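Local coordinates for protein 2-hydroxyisobutanoyl-CoA mutase large subunit (Aquincola tertiaricarbonis, PDB 4R3U) that catalyses, together with its small cobalamin-binding subunit, the isomerisation of 2-hydroxyisobutyryl-CoA and (S)-3-hydroxybutyryl-CoA, at residues Ile179-Trp184 / Glu221-Ile226; Ala183-Ala188 / Asp555-Leu560. All coordinates share one frame; numbering follows the deposited sequence.

Both interactions start from one side of the TIM barrel, where strand 175-178 passes through a turn into helix 183-196; they share Ala183 and Trp184, and their centres lie about 9 Å apart. Along the chain, residues 179-188 come first, the loop 221-226 follows within the same barrel, and helix 553-564 arrives much later, near the C-terminus. Interaction 1 lies on the inner side, where Glu221 touches cobalamin; interaction 2 lies farther from the centre of the chain. Tyr224 joins them: its OH makes a probable hydrogen bond to Val557 O at 2.7 Å. Through these contacts, the late C-terminal helix packs against helix 183-196 and the loop whose Glu221 touches cobalamin.

Interaction 1 (Ile179-Trp184 / Glu221-Ile226); sequences INPSAW and EYIYPI
Pro181 and Tyr222 bring the two backbones to 5.4 Å between their CA atoms, where a type I turn (Asn180 to Ala183) leading from a strand of the TIM barrel into helix 183-196 meets the loop 221-226. Proline suits the second position of this turn because its ring fixes phi near the required value, and Ala183 N closes the turn on Asn180 O. The ring also packs on the loop: Pro181 CD lies 3.3 Å from Glu221 O, and Pro181 CB lies 3.6 Å from Ile223 CD1. Glu221 sets CG beside its own backbone N (chi1 -54°) and then runs extended, which delivers OE1 to Asn180 ND2 at 3.1 Å. The bond is moderately bent (150°) and meets the syn side of the carboxylate, 35° out of its plane. ND2 also donates to Gln209 OE1, while Asn180 OD1 accepts from Lys214, so the amide links a substrate-binding residue to Glu221, which touches cobalamin. A leucine in place of Asn180 would probably leave Glu221 and Gln209 without their common donor and take one acceptor from Lys214. Farther along, Tyr224 OH, bonded to Val557 O, meets the edge of the Trp184 ring, 4.1 Å from CH2.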
loop_
_atom_site.group_PDB
_atom_site.type_symbol
_atom_site.label_atom_id
_atom_site.label_comp_id
_atom_site.label_asym_id
_atom_site.label_seq_id
_atom_site.Cartn_x
_atom_site.Cartn_y
_atom_site.Cartn_z
ATOM N N ILE A 179 -18.616 3.208 22.377
ATOM C CA ILE A 179 -19.462 2.798 23.468
ATOM C C ILE A 179 -20.855 2.467 22.903
ATOM O O ILE A 179 -21.300 3.109 21.959
ATOM C CB ILE A 179 -19.429 3.880 24.603
ATOM C CG1 ILE A 179 -20.029 3.361 25.948
ATOM C CG2 ILE A 179 -20.036 5.217 24.152
ATOM C CD1 ILE A 179 -19.089 2.527 26.793
ATOM N N ASN A 180 -21.477 1.405 23.411
ATOM C CA ASN A 180 -22.737 0.939 22.855
ATOM C C ASN A 180 -23.956 0.848 23.811
ATOM O O ASN A 180 -24.644 1.863 23.927
ATOM C CB ASN A 180 -22.524 -0.283 21.948
ATOM C CG ASN A 180 -21.621 0.030 20.786
ATOM O OD1 ASN A 180 -22.038 0.645 19.819
ATOM N ND2 ASN A 180 -20.346 -0.351 20.869
ATOM N N PRO A 181 -24.276 -0.280 24.513
ATOM C CA PRO A 181 -25.470 -0.262 25.383
ATOM C C PRO A 181 -25.440 0.784 26.509
ATOM O O PRO A 181 -26.503 1.203 26.989
ATOM C CB PRO A 181 -25.548 -1.703 25.906
ATOM C CG PRO A 181 -24.201 -2.267 25.731
ATOM C CD PRO A 181 -23.623 -1.609 24.533
ATOM N N SER A 182 -24.239 1.200 26.932
ATOM C CA SER A 182 -24.059 2.198 27.992
ATOM C C SER A 182 -23.572 3.543 27.400
ATOM O O SER A 182 -23.028 4.390 28.124
ATOM C CB SER A 182 -23.097 1.680 29.054
ATOM O OG SER A 182 -21.856 1.323 28.466
ATOM N N ALA A 183 -23.819 3.748 26.080
ATOM C CA ALA A 183 -23.462 4.967 25.363
ATOM C C ALA A 183 -24.080 6.221 25.961
ATOM O O ALA A 183 -23.411 7.266 25.985
ATOM C CB ALA A 183 -23.853 4.855 23.899
ATOM N N TRP A 184 -25.358 6.133 26.430
ATOM C CA TRP A 184 -26.060 7.292 26.974
ATOM C C TRP A 184 -25.402 7.848 28.230
ATOM O O TRP A 184 -25.356 9.069 28.409
ATOM C CB TRP A 184 -27.570 7.037 27.106
ATOM C CG TRP A 184 -28.092 6.644 28.467
ATOM C CD1 TRP A 184 -28.730 7.454 29.362
ATOM C CD2 TRP A 184 -28.098 5.328 29.040
ATOM N NE1 TRP A 184 -29.136 6.726 30.459
ATOM C CE2 TRP A 184 -28.755 5.418 30.292
ATOM C CE3 TRP A 184 -27.593 4.079 28.630
ATOM C CZ2 TRP A 184 -28.940 4.296 31.127
ATOM C CZ3 TRP A 184 -27.745 2.981 29.472
ATOM C CH2 TRP A 184 -28.429 3.087 30.691
ATOM N N GLU A 221 -22.666 -6.658 22.449
ATOM C CA GLU A 221 -22.633 -5.830 23.654
ATOM C C GLU A 221 -24.047 -5.350 23.902
ATOM O O GLU A 221 -24.547 -4.505 23.180
ATOM C CB GLU A 221 -21.671 -4.634 23.515
ATOM C CG GLU A 221 -20.261 -5.022 23.102
ATOM C CD GLU A 221 -19.365 -3.876 22.705
ATOM O OE1 GLU A 221 -19.817 -2.710 22.761
ATOM O OE2 GLU A 221 -18.208 -4.147 22.310
ATOM N N TYR A 222 -24.723 -5.940 24.869
ATOM C CA TYR A 222 -26.103 -5.576 25.201
ATOM C C TYR A 222 -26.371 -5.743 26.685
ATOM O O TYR A 222 -25.689 -6.520 27.359
ATOM C CB TYR A 222 -27.129 -6.356 24.354
ATOM C CG TYR A 222 -26.768 -7.789 24.038
ATOM C CD1 TYR A 222 -26.615 -8.731 25.054
ATOM C CD2 TYR A 222 -26.602 -8.213 22.726
ATOM C CE1 TYR A 222 -26.291 -10.056 24.770
ATOM C CE2 TYR A 222 -26.271 -9.535 22.430
ATOM C CZ TYR A 222 -26.135 -10.458 23.454
ATOM O OH TYR A 222 -25.816 -11.767 23.177
ATOM N N ILE A 223 -27.337 -4.987 27.199
ATOM C CA ILE A 223 -27.719 -5.021 28.601
ATOM C C ILE A 223 -29.194 -5.408 28.698
ATOM O O ILE A 223 -29.526 -6.416 29.292
ATOM C CB ILE A 223 -27.398 -3.667 29.334
ATOM C CG1 ILE A 223 -25.915 -3.240 29.162
ATOM C CG2 ILE A 223 -27.755 -3.766 30.821
ATOM C CD1 ILE A 223 -25.548 -1.792 29.521
ATOM N N TYR A 224 -30.063 -4.617 28.085
ATOM C CA TYR A 224 -31.516 -4.747 28.136
ATOM C C TYR A 224 -32.082 -5.374 26.882
ATOM O O TYR A 224 -31.385 -5.398 25.855
ATOM C CB TYR A 224 -32.134 -3.335 28.308
ATOM C CG TYR A 224 -31.461 -2.537 29.403
ATOM C CD1 TYR A 224 -31.602 -2.900 30.747
ATOM C CD2 TYR A 224 -30.621 -1.461 29.096
ATOM C CE1 TYR A 224 -30.956 -2.194 31.757
ATOM C CE2 TYR A 224 -29.969 -0.745 30.102
ATOM C CZ TYR A 224 -30.149 -1.113 31.433
ATOM O OH TYR A 224 -29.522 -0.427 32.441
ATOM N N PRO A 225 -33.372 -5.795 26.917
ATOM C CA PRO A 225 -34.011 -6.308 25.692
ATOM C C PRO A 225 -34.051 -5.232 24.591
ATOM O O PRO A 225 -33.892 -4.036 24.879
ATOM C CB PRO A 225 -35.433 -6.670 26.170
ATOM C CG PRO A 225 -35.356 -6.771 27.657
ATOM C CD PRO A 225 -34.326 -5.782 28.052
ATOM N N ILE A 226 -34.239 -5.655 23.340
ATOM C CA ILE A 226 -34.243 -4.807 22.137
ATOM C C ILE A 226 -35.034 -3.493 22.263
ATOM O O ILE A 226 -34.453 -2.423 22.047
ATOM C CB ILE A 226 -34.641 -5.619 20.875
ATOM C CG1 ILE A 226 -33.850 -6.956 20.787
ATOM C CG2 ILE A 226 -34.460 -4.762 19.624
ATOM C CD1 ILE A 226 -34.181 -7.819 19.659
#

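Interaction 2 (Ala183-Ala188 / Asp555-Leu560); sequences AWILLA and DIVEKL
Ile185 and Ile556 face each other between helix 183-196, an outer helix of the TIM barrel, and helix 553-564 near the C-terminus. The short helical segments run roughly antiparallel, at 142°, with axes 11.2 Å apart, a spacing bridged by branched and aromatic side chains without any hydrogen bond. From CA, Ile185 sends CB toward the partner helix. There the chain forks: CG2 lies anti to the backbone N, and CG1 turns beside it (chi1 -71°). This turn lays CG1 over the centre of its neighbour's indole, 3.7 Å above the Trp184 plane, with Ile556 CG2 3.9 Å from the same CG1. The tip, CD1, touches both Val557 CG2, at 3.7 Å, and Ile556 CG2, at 3.8 Å. Ile556 and Val557 suit the place because each meets Ile185 with CG2, a methyl carried directly on CB, while Ile185 supplies the longer arm that crosses the gap. Ile556 also touches Leu528 of helix 518-532, and Met540 of helix 540-549 touches the Trp184 side chain. The six-membered ring of Trp184 completes the contact: its CZ2 sits 3.6 Å from Ile556 CG2 and 3.6 Å from Leu560 CD1.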
loop_
_atom_site.group_PDB
_atom_site.type_symbol
_atom_site.label_atom_id
_atom_site.label_comp_id
_atom_site.label_asym_id
_atom_site.label_seq_id
_atom_site.Cartn_x
_atom_site.Cartn_y
_atom_site.Cartn_z
ATOM N N ALA A 183 -23.819 3.748 26.080
ATOM C CA ALA A 183 -23.462 4.967 25.363
ATOM C C ALA A 183 -24.080 6.221 25.961
ATOM O O ALA A 183 -23.411 7.266 25.985
ATOM C CB ALA A 183 -23.853 4.855 23.899
ATOM N N TRP A 184 -25.358 6.133 26.430
ATOM C CA TRP A 184 -26.060 7.292 26.974
ATOM C C TRP A 184 -25.402 7.848 28.230
ATOM O O TRP A 184 -25.356 9.069 28.409
ATOM C CB TRP A 184 -27.570 7.037 27.106
ATOM C CG TRP A 184 -28.092 6.644 28.467
ATOM C CD1 TRP A 184 -28.730 7.454 29.362
ATOM C CD2 TRP A 184 -28.098 5.328 29.040
ATOM N NE1 TRP A 184 -29.136 6.726 30.459
ATOM C CE2 TRP A 184 -28.755 5.418 30.292
ATOM C CE3 TRP A 184 -27.593 4.079 28.630
ATOM C CZ2 TRP A 184 -28.940 4.296 31.127
ATOM C CZ3 TRP A 184 -27.745 2.981 29.472
ATOM C CH2 TRP A 184 -28.429 3.087 30.691
ATOM N N ILE A 185 -24.853 6.944 29.067
ATOM C CA ILE A 185 -24.141 7.263 30.313
ATOM C C ILE A 185 -22.846 8.024 29.962
ATOM O O ILE A 185 -22.568 9.063 30.544
ATOM C CB ILE A 185 -23.910 5.963 31.155
ATOM C CG1 ILE A 185 -25.239 5.466 31.741
ATOM C CG2 ILE A 185 -22.838 6.164 32.249
ATOM C CD1 ILE A 185 -25.220 4.116 32.155
ATOM N N LEU A 186 -22.100 7.533 28.971
ATOM C CA LEU A 186 -20.880 8.203 28.518
ATOM C C LEU A 186 -21.134 9.541 27.853
ATOM O O LEU A 186 -20.361 10.471 28.076
ATOM C CB LEU A 186 -19.997 7.276 27.689
ATOM C CG LEU A 186 -18.923 6.631 28.522
ATOM C CD1 LEU A 186 -19.465 5.528 29.367
ATOM C CD2 LEU A 186 -17.877 6.100 27.683
ATOM N N LEU A 187 -22.264 9.667 27.119
ATOM C CA LEU A 187 -22.681 10.933 26.531
ATOM C C LEU A 187 -23.077 11.940 27.645
ATOM O O LEU A 187 -22.754 13.128 27.546
ATOM C CB LEU A 187 -23.831 10.738 25.517
ATOM C CG LEU A 187 -24.367 12.012 24.828
ATOM C CD1 LEU A 187 -23.256 12.816 24.095
ATOM C CD2 LEU A 187 -25.540 11.697 23.939
ATOM N N ALA A 188 -23.752 11.456 28.703
ATOM C CA ALA A 188 -24.133 12.275 29.853
ATOM C C ALA A 188 -22.873 12.800 30.546
ATOM O O ALA A 188 -22.838 13.970 30.926
ATOM C CB ALA A 188 -24.961 11.461 30.828
ATOM N N ASP A 555 -24.447 1.968 38.953
ATOM C CA ASP A 555 -25.605 2.472 39.730
ATOM C C ASP A 555 -26.816 2.654 38.797
ATOM O O ASP A 555 -27.899 2.137 39.083
ATOM C CB ASP A 555 -25.296 3.833 40.400
ATOM C CG ASP A 555 -24.279 3.865 41.524
ATOM O OD1 ASP A 555 -24.220 2.896 42.305
ATOM O OD2 ASP A 555 -23.593 4.889 41.667
ATOM N N ILE A 556 -26.584 3.360 37.659
ATOM C CA ILE A 556 -27.537 3.693 36.597
ATOM C C ILE A 556 -28.035 2.440 35.885
ATOM O O ILE A 556 -29.257 2.249 35.783
ATOM C CB ILE A 556 -26.965 4.788 35.627
ATOM C CG1 ILE A 556 -26.571 6.087 36.414
ATOM C CG2 ILE A 556 -27.959 5.126 34.511
ATOM C CD1 ILE A 556 -25.596 7.037 35.690
ATOM N N VAL A 557 -27.091 1.594 35.398
ATOM C CA VAL A 557 -27.358 0.337 34.680
ATOM C C VAL A 557 -28.178 -0.653 35.522
ATOM O O VAL A 557 -29.191 -1.177 35.031
ATOM C CB VAL A 557 -26.065 -0.289 34.082
ATOM C CG1 VAL A 557 -26.218 -1.785 33.783
ATOM C CG2 VAL A 557 -25.598 0.476 32.843
ATOM N N GLU A 558 -27.746 -0.902 36.784
ATOM C CA GLU A 558 -28.421 -1.852 37.686
ATOM C C GLU A 558 -29.815 -1.451 38.041
ATOM O O GLU A 558 -30.704 -2.305 38.013
ATOM C CB GLU A 558 -27.597 -2.159 38.931
ATOM C CG GLU A 558 -26.348 -2.968 38.632
ATOM C CD GLU A 558 -26.536 -4.252 37.844
ATOM O OE1 GLU A 558 -27.263 -5.153 38.327
ATOM O OE2 GLU A 558 -25.929 -4.360 36.752
ATOM N N LYS A 559 -30.027 -0.149 38.347
ATOM C CA LYS A 559 -31.340 0.406 38.679
ATOM C C LYS A 559 -32.358 0.116 37.549
ATOM O O LYS A 559 -33.475 -0.324 37.825
ATOM C CB LYS A 559 -31.220 1.919 38.947
ATOM C CG LYS A 559 -32.460 2.540 39.545
ATOM C CD LYS A 559 -32.625 2.135 40.995
ATOM C CE LYS A 559 -33.878 2.682 41.620
ATOM N NZ LYS A 559 -33.946 2.332 43.066
ATOM N N LEU A 560 -31.940 0.327 36.275
ATOM C CA LEU A 560 -32.789 0.120 35.098
ATOM C C LEU A 560 -33.071 -1.346 34.756
ATOM O O LEU A 560 -34.122 -1.627 34.168
ATOM C CB LEU A 560 -32.353 0.962 33.886
ATOM C CG LEU A 560 -32.333 2.491 34.078
ATOM C CD1 LEU A 560 -31.928 3.190 32.790
ATOM C CD2 LEU A 560 -33.701 3.039 34.534
#